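Local coordinates for protein carbohydrate deacetylase (Enterococcus faecalis, PDB 2I5I) that probably catalyses the deacetylation of acetylated carbohydrates, a step in oligosaccharide breakdown, with magnesium as cofactor, at residues 14-17 with 18-22; 74-78 with 79-83; 216-219 with 220-224. All coordinates share one frame; numbering follows the deposited sequence. Where two conformers were deposited one is given.

In the fold
Contacts 1 and 3 are neighbours, with centres about 8 Å apart. Each places an N-cap residue at the start of a helix, 18-29 and 220-225, and the two caps meet through T17 and D219. A19 adds a backbone link, its O 3.0 Å from F217 N. Both contacts also touch the second subunit of the assembly. Contact 1 is the nearer to the predicted magnesium site: the side chain of Y16 is about 5 Å from that of H130, and that of L222 in contact 3 about 9 Å. Contact 2 stands apart in a peripheral loop. Its centre is about 25 Å from that of contact 1 and about 27 Å from that of contact 3.

Contact 1. Residues 14-17 with 18-22; sequences FGYT and PAVTQ
The F14 ring overlaps the T21 methyl, which meets it at CE1 and CZ; CE1 to T21 CG2 is 3.6 Å. The two side chains cross at about a right angle, and T21 OG1 lies over one ring face. The T21 torsion (chi1 -68°) sets OG1 and CG2 to different tasks. CG2, anti to the backbone N, goes to the ring. OG1 accepts from G15 N at 2.9 Å, with a bent N-H angle of 136°. The hydroxyl thereby ties the chain leaving strand 13-14 back to the first turn of the helix. G15 has a positive phi, which favours glycine there. T17 is the N-cap of helix 18-29, and its O receives T21 N at 3.0 Å in an almost straight bond. P18 follows as the first helical residue. The turn links strand 6-11, through the short strand 13-14, to helix 18-29, a beta-alpha connection of the parallel sheet. V20 points back at the loop: its CB is 3.6 Å from T17 O, and its CG1 is 4.2 Å from Y16 CB. The Y16 side chain leads away from the helix and lies about 5 Å from the side chain of H130, a predicted magnesium ligand. The T17 hydroxyl is paired with D219 in the conformer given. A48 of helix 45-55 packs on both F14 and T21.

Contact 2. Residues 74-78 with 79-83; sequences PILPR and EMVPS
P77 O is approached by two backbone N-H groups. M80 N donates to it at 2.9 Å. V81 N also reaches P77 O, but weakly, at 3.4 Å. The same V81 N makes a second weak bond to R78 O, at 3.1 Å. The bond from M80 closes a beta turn with R78 and E79 at its corners, and their backbone angles are near type I.

Apolar side chains gather at this turn. V81 CG2 meets P74 CG at 4.0 Å, the two side chains sliding past each other in opposite directions. V81 CG1, anti to the carbonyl carbon (chi1 -74°), meets L76 CD1 at 4.0 Å. Selenomethionine M80 runs beside P77, pointing the same way, with SE 3.9 Å from P77 CD. A bend at its last torsion brings the methyl CE to both L76 branches, 3.8 Å from CD2. L76 and M80 cross at about a right angle. Apart from these apolar contacts, V81 CG2 also comes close to P77 O.

R78 and E79 touch through carbon and carboxylate rather than through their charges. E79 OE2 lies 3.5 Å from R78 CG. The guanidinium and carboxylate planes are 49° apart, and the charged atoms are not in contact. The guanidinium of R78 has its partner elsewhere, with NH2 donating to E87 O.

The third subunit, another copy of the protein, packs on I75, L76 and P77. Within the chain, the whole piece belongs to the loop between strand 60-65 and helix 94-97. Helix 103-117 anchors it: E109 accepts from I75 N and L76 N, and E105 from S83 N.

Contact 3. Residues 216-219 with 220-224; sequences AFID and TILQN
D219 OD1 accepts from L222 N at 2.9 Å, with an N-H angle of 158°. The donor meets it from above the carboxylate plane, 43° out of it. Chi1 of 51° puts the D219 carboxylate between its own N and carbonyl carbon, which turns it back over the start of the helix. The backbone repeats the grip one residue later: Q223 N donates to D219 O at 3.2 Å. Two successive amides of the first turn are thus satisfied by one residue. The D219 N, by contrast, is buried with no partner in the model.

The carboxylate also serves the neighbouring helix. OD2 accepts from A19 N, and OD1 is paired with the T17 hydroxyl in the T17 conformer given. Two amide donors, L222 N and A19 N, together with the helix start, would probably favour the ionised form. L222 crosses D219 at about a right angle, with CB 3.4 Å from OD1.

Apolar contacts complete the junction. The CD2 branch of L222 reaches back over the loop to I218 CD1, at 3.7 Å, and to A216 CB, at 4.2 Å. I218 CG2 meets Q223 CG at 3.9 Å, the two side chains crossing at about a right angle. R232 of helix 231-239 packs on A216 and L222. F217 points away from residues 220-224; it packs on F217 of the second subunit.

The arrangement is a classical aspartate N-cap, here at helix 220-225, which follows strand 208-213 of the parallel sheet.

Contact 1. Residues 14-17 with 18-22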
loop_
_atom_site.group_PDB
_atom_site.type_symbol
_atom_site.label_atom_id
_atom_site.label_comp_id
_atom_site.label_asym_id
_atom_site.label_seq_id
_atom_site.Cartn_x
_atom_site.Cartn_y
_atom_site.Cartn_z
ATOM N N PHE A 14 -8.153 -17.945 -12.724
ATOM C CA PHE A 14 -7.259 -17.075 -11.918
ATOM C C PHE A 14 -6.250 -17.901 -11.158
ATOM O O PHE A 14 -6.566 -18.958 -10.604
ATOM C CB PHE A 14 -8.086 -16.201 -10.980
ATOM C CG PHE A 14 -7.373 -14.926 -10.533
ATOM C CD1 PHE A 14 -7.066 -13.954 -11.480
ATOM C CD2 PHE A 14 -7.048 -14.750 -9.204
ATOM C CE1 PHE A 14 -6.415 -12.797 -11.069
ATOM C CE2 PHE A 14 -6.402 -13.590 -8.785
ATOM C CZ PHE A 14 -6.110 -12.628 -9.729
ATOM N N GLY A 15 -4.981 -17.483 -11.093
ATOM C CA GLY A 15 -3.954 -18.228 -10.409
ATOM C C GLY A 15 -3.431 -19.429 -11.168
ATOM O O GLY A 15 -2.562 -20.136 -10.653
ATOM N N TYR A 16 -3.937 -19.681 -12.372
ATOM C CA TYR A 16 -3.496 -20.815 -13.167
ATOM C C TYR A 16 -1.995 -20.713 -13.406
ATOM O O TYR A 16 -1.198 -21.602 -13.094
ATOM C CB TYR A 16 -4.294 -20.860 -14.458
ATOM C CG TYR A 16 -4.242 -22.132 -15.264
ATOM C CD1 TYR A 16 -3.768 -23.330 -14.739
ATOM C CD2 TYR A 16 -4.682 -22.115 -16.578
ATOM C CE1 TYR A 16 -3.745 -24.464 -15.526
ATOM C CE2 TYR A 16 -4.662 -23.256 -17.366
ATOM C CZ TYR A 16 -4.188 -24.428 -16.829
ATOM O OH TYR A 16 -4.167 -25.568 -17.612
ATOM N N THR A 17 -1.592 -19.591 -14.002
ATOM C CA THR A 17 -0.174 -19.265 -14.170
ATOM C C THR A 17 0.014 -17.757 -13.995
ATOM O O THR A 17 -0.946 -16.989 -14.123
ATOM C CB THR A 17 0.424 -19.768 -15.485
ATOM O OG1 THR A 17 0.525 -18.712 -16.439
ATOM C CG2 THR A 17 -0.422 -20.772 -16.283
ATOM N N PRO A 18 1.219 -17.297 -13.692
ATOM C CA PRO A 18 1.443 -15.846 -13.539
ATOM C C PRO A 18 0.917 -14.981 -14.670
ATOM O O PRO A 18 0.349 -13.921 -14.426
ATOM C CB PRO A 18 2.988 -15.772 -13.468
ATOM C CG PRO A 18 3.320 -17.048 -12.747
ATOM C CD PRO A 18 2.437 -18.063 -13.459
ATOM N N ALA A 19 1.064 -15.347 -15.942
ATOM C CA ALA A 19 0.570 -14.555 -17.042
ATOM C C ALA A 19 -0.946 -14.634 -17.238
ATOM O O ALA A 19 -1.559 -13.685 -17.707
ATOM C CB ALA A 19 1.212 -14.979 -18.367
ATOM N N VAL A 20 -1.534 -15.778 -16.893
ATOM C CA VAL A 20 -2.991 -15.858 -16.915
ATOM C C VAL A 20 -3.512 -14.848 -15.889
ATOM O O VAL A 20 -4.319 -14.006 -16.257
ATOM C CB VAL A 20 -3.511 -17.270 -16.619
ATOM C CG1 VAL A 20 -5.029 -17.219 -16.420
ATOM C CG2 VAL A 20 -3.167 -18.242 -17.734
ATOM N N THR A 21 -3.031 -14.905 -14.654
ATOM C CA THR A 21 -3.442 -13.979 -13.595
ATOM C C THR A 21 -3.342 -12.533 -14.063
ATOM O O THR A 21 -4.230 -11.695 -13.891
ATOM C CB THR A 21 -2.605 -14.210 -12.341
ATOM O OG1 THR A 21 -2.975 -15.516 -11.803
ATOM C CG2 THR A 21 -2.840 -13.191 -11.238
ATOM N N GLN A 22 -2.222 -12.174 -14.709
ATOM C CA GLN A 22 -2.122 -10.751 -15.090
ATOM C C GLN A 22 -2.983 -10.412 -16.300
ATOM O O GLN A 22 -3.480 -9.296 -16.453
ATOM C CB GLN A 22 -0.665 -10.374 -15.346
ATOM C CG GLN A 22 0.235 -10.457 -14.119
ATOM C CD GLN A 22 -0.208 -9.508 -13.024
ATOM O OE1 GLN A 22 -0.602 -8.383 -13.296
ATOM N NE2 GLN A 22 -0.117 -9.899 -11.753
#

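Contact 2. Residues 74-78 with 79-83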
loop_
_atom_site.group_PDB
_atom_site.type_symbol
_atom_site.label_atom_id
_atom_site.label_comp_id
_atom_site.label_asym_id
_atom_site.label_seq_id
_atom_site.Cartn_x
_atom_site.Cartn_y
_atom_site.Cartn_z
ATOM N N PRO A 74 -4.448 -33.289 -6.358
ATOM C CA PRO A 74 -5.411 -32.777 -5.378
ATOM C C PRO A 74 -4.721 -32.205 -4.153
ATOM O O PRO A 74 -3.560 -32.477 -3.856
ATOM C CB PRO A 74 -6.225 -34.006 -4.981
ATOM C CG PRO A 74 -5.659 -35.169 -5.703
ATOM C CD PRO A 74 -4.536 -34.728 -6.580
ATOM N N ILE A 75 -5.491 -31.422 -3.403
ATOM C CA ILE A 75 -5.089 -30.906 -2.102
ATOM C C ILE A 75 -4.824 -32.015 -1.096
ATOM O O ILE A 75 -3.841 -32.054 -0.347
ATOM C CB ILE A 75 -6.184 -29.966 -1.565
ATOM C CG1 ILE A 75 -6.487 -28.746 -2.465
ATOM C CG2 ILE A 75 -5.858 -29.494 -0.171
ATOM C CD1 ILE A 75 -5.220 -27.916 -2.625
ATOM N N LEU A 76 -5.739 -32.997 -1.027
ATOM C CA LEU A 76 -5.617 -34.085 -0.073
ATOM C C LEU A 76 -4.635 -35.147 -0.562
ATOM O O LEU A 76 -4.508 -35.365 -1.765
ATOM C CB LEU A 76 -6.993 -34.718 0.181
ATOM C CG LEU A 76 -8.035 -33.796 0.824
ATOM C CD1 LEU A 76 -9.399 -34.469 0.889
ATOM C CD2 LEU A 76 -7.573 -33.366 2.210
ATOM N N PRO A 77 -3.935 -35.778 0.366
ATOM C CA PRO A 77 -2.953 -36.809 -0.052
ATOM C C PRO A 77 -3.692 -37.919 -0.796
ATOM O O PRO A 77 -4.873 -38.190 -0.578
ATOM C CB PRO A 77 -2.343 -37.295 1.247
ATOM C CG PRO A 77 -2.759 -36.347 2.314
ATOM C CD PRO A 77 -3.963 -35.608 1.825
ATOM N N ARG A 78 -2.968 -38.520 -1.715
ATOM C CA ARG A 78 -3.505 -39.520 -2.618
ATOM C C ARG A 78 -4.186 -40.653 -1.858
ATOM O O ARG A 78 -5.199 -41.197 -2.284
ATOM C CB ARG A 78 -2.411 -40.107 -3.517
ATOM C CG ARG A 78 -1.135 -40.566 -2.851
ATOM C CD ARG A 78 -0.074 -40.993 -3.858
ATOM N NE ARG A 78 -0.567 -41.942 -4.851
ATOM C CZ ARG A 78 0.048 -42.227 -5.993
ATOM N NH1 ARG A 78 1.197 -41.638 -6.304
ATOM N NH2 ARG A 78 -0.476 -43.102 -6.841
ATOM N N GLU A 79 -3.620 -41.037 -0.725
ATOM C CA GLU A 79 -4.164 -42.124 0.081
ATOM C C GLU A 79 -5.593 -41.841 0.511
ATOM O O GLU A 79 -6.415 -42.733 0.734
ATOM C CB GLU A 79 -3.267 -42.331 1.309
ATOM C CG GLU A 79 -1.878 -42.857 1.017
ATOM C CD GLU A 79 -0.907 -41.810 0.517
ATOM O OE1 GLU A 79 -1.186 -40.608 0.708
ATOM O OE2 GLU A 79 0.130 -42.196 -0.072
HETATM N N MSE A 80 -5.923 -40.557 0.638
HETATM C CA MSE A 80 -7.257 -40.189 1.086
HETATM C C MSE A 80 -8.219 -40.058 -0.086
HETATM O O MSE A 80 -9.423 -40.191 0.157
HETATM C CB MSE A 80 -7.261 -38.886 1.902
HETATM C CG MSE A 80 -6.439 -38.867 3.172
HETATM SE SE MSE A 80 -6.532 -37.333 4.154
HETATM C CE MSE A 80 -8.210 -36.796 3.827
ATOM N N VAL A 81 -7.739 -39.791 -1.296
ATOM C CA VAL A 81 -8.591 -39.597 -2.472
ATOM C C VAL A 81 -8.161 -40.411 -3.675
ATOM O O VAL A 81 -8.008 -39.963 -4.804
ATOM C CB VAL A 81 -8.631 -38.095 -2.839
ATOM C CG1 VAL A 81 -9.504 -37.342 -1.842
ATOM C CG2 VAL A 81 -7.222 -37.516 -2.868
ATOM N N PRO A 82 -7.998 -41.718 -3.465
ATOM C CA PRO A 82 -7.290 -42.537 -4.441
ATOM C C PRO A 82 -8.029 -42.651 -5.766
ATOM O O PRO A 82 -7.419 -42.922 -6.797
ATOM C CB PRO A 82 -7.224 -43.905 -3.750
ATOM C CG PRO A 82 -8.305 -43.919 -2.729
ATOM C CD PRO A 82 -8.509 -42.493 -2.316
ATOM N N SER A 83 -9.351 -42.456 -5.731
ATOM C CA SER A 83 -10.145 -42.573 -6.946
ATOM C C SER A 83 -9.968 -41.380 -7.872
ATOM O O SER A 83 -10.418 -41.342 -9.011
ATOM C CB SER A 83 -11.633 -42.672 -6.568
ATOM O OG SER A 83 -12.131 -41.373 -6.229
#

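Contact 3. Residues 216-219 with 220-224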
loop_
_atom_site.group_PDB
_atom_site.type_symbol
_atom_site.label_atom_id
_atom_site.label_comp_id
_atom_site.label_asym_id
_atom_site.label_seq_id
_atom_site.Cartn_x
_atom_site.Cartn_y
_atom_site.Cartn_z
ATOM N N ALA A 216 -6.043 -14.163 -20.785
ATOM C CA ALA A 216 -4.710 -14.384 -20.275
ATOM C C ALA A 216 -3.696 -13.646 -21.159
ATOM O O ALA A 216 -4.015 -13.366 -22.303
ATOM C CB ALA A 216 -4.328 -15.850 -20.252
ATOM N N PHE A 217 -2.545 -13.369 -20.564
ATOM C CA PHE A 217 -1.308 -13.151 -21.276
ATOM C C PHE A 217 -0.667 -14.530 -21.400
ATOM O O PHE A 217 -0.993 -15.431 -20.624
ATOM C CB PHE A 217 -0.378 -12.158 -20.587
ATOM C CG PHE A 217 -0.947 -10.765 -20.412
ATOM C CD1 PHE A 217 -1.830 -10.169 -21.295
ATOM C CD2 PHE A 217 -0.584 -9.990 -19.311
ATOM C CE1 PHE A 217 -2.280 -8.865 -21.086
ATOM C CE2 PHE A 217 -1.029 -8.715 -19.073
ATOM C CZ PHE A 217 -1.916 -8.152 -19.969
ATOM N N ILE A 218 0.235 -14.695 -22.344
ATOM C CA ILE A 218 0.916 -15.976 -22.526
ATOM C C ILE A 218 2.280 -15.981 -21.829
ATOM O O ILE A 218 3.063 -15.035 -22.008
ATOM C CB ILE A 218 1.115 -16.333 -24.010
ATOM C CG1 ILE A 218 -0.138 -16.322 -24.878
ATOM C CG2 ILE A 218 1.779 -17.700 -24.130
ATOM C CD1 ILE A 218 -1.418 -16.669 -24.163
ATOM N N ASP A 219 2.516 -17.046 -21.075
ATOM C CA ASP A 219 3.828 -17.378 -20.511
ATOM C C ASP A 219 4.138 -18.818 -20.913
ATOM O O ASP A 219 3.301 -19.527 -21.490
ATOM C CB ASP A 219 3.974 -17.171 -19.026
ATOM C CG ASP A 219 2.955 -17.761 -18.072
ATOM O OD1 ASP A 219 2.028 -18.505 -18.462
ATOM O OD2 ASP A 219 3.058 -17.450 -16.864
ATOM N N THR A 220 5.357 -19.272 -20.675
ATOM C CA THR A 220 5.632 -20.665 -21.036
ATOM C C THR A 220 4.813 -21.604 -20.148
ATOM O O THR A 220 4.478 -22.694 -20.587
ATOM C CB THR A 220 7.111 -21.038 -20.879
ATOM O OG1 THR A 220 7.520 -20.734 -19.535
ATOM C CG2 THR A 220 7.989 -20.197 -21.791
ATOM N N ILE A 221 4.534 -21.170 -18.921
ATOM C CA ILE A 221 3.782 -22.047 -18.011
ATOM C C ILE A 221 2.423 -22.337 -18.636
ATOM O O ILE A 221 2.008 -23.491 -18.710
ATOM C CB ILE A 221 3.663 -21.466 -16.605
ATOM C CG1 ILE A 221 5.030 -21.104 -15.998
ATOM C CG2 ILE A 221 2.927 -22.386 -15.644
ATOM C CD1 ILE A 221 4.947 -19.784 -15.277
ATOM N N LEU A 222 1.710 -21.328 -19.129
ATOM C CA LEU A 222 0.446 -21.615 -19.807
ATOM C C LEU A 222 0.656 -22.524 -21.006
ATOM O O LEU A 222 -0.068 -23.501 -21.224
ATOM C CB LEU A 222 -0.229 -20.311 -20.235
ATOM C CG LEU A 222 -1.491 -20.463 -21.083
ATOM C CD1 LEU A 222 -2.553 -21.268 -20.358
ATOM C CD2 LEU A 222 -2.012 -19.087 -21.479
ATOM N N GLN A 223 1.669 -22.211 -21.819
ATOM C CA GLN A 223 1.937 -23.019 -23.011
ATOM C C GLN A 223 2.167 -24.494 -22.688
ATOM O O GLN A 223 1.855 -25.400 -23.468
ATOM C CB GLN A 223 3.194 -22.507 -23.698
ATOM C CG GLN A 223 3.072 -21.369 -24.686
ATOM C CD GLN A 223 4.243 -21.449 -25.669
ATOM O OE1 GLN A 223 5.362 -21.737 -25.242
ATOM N NE2 GLN A 223 3.970 -21.217 -26.943
ATOM N N ASN A 224 2.764 -24.735 -21.534
ATOM C CA ASN A 224 3.153 -26.067 -21.115
ATOM C C ASN A 224 1.929 -26.879 -20.668
ATOM O O ASN A 224 1.951 -28.100 -20.732
ATOM C CB ASN A 224 4.137 -25.994 -19.957
ATOM C CG ASN A 224 5.535 -25.532 -20.388
ATOM O OD1 ASN A 224 5.858 -25.482 -21.563
ATOM N ND2 ASN A 224 6.347 -25.197 -19.393
#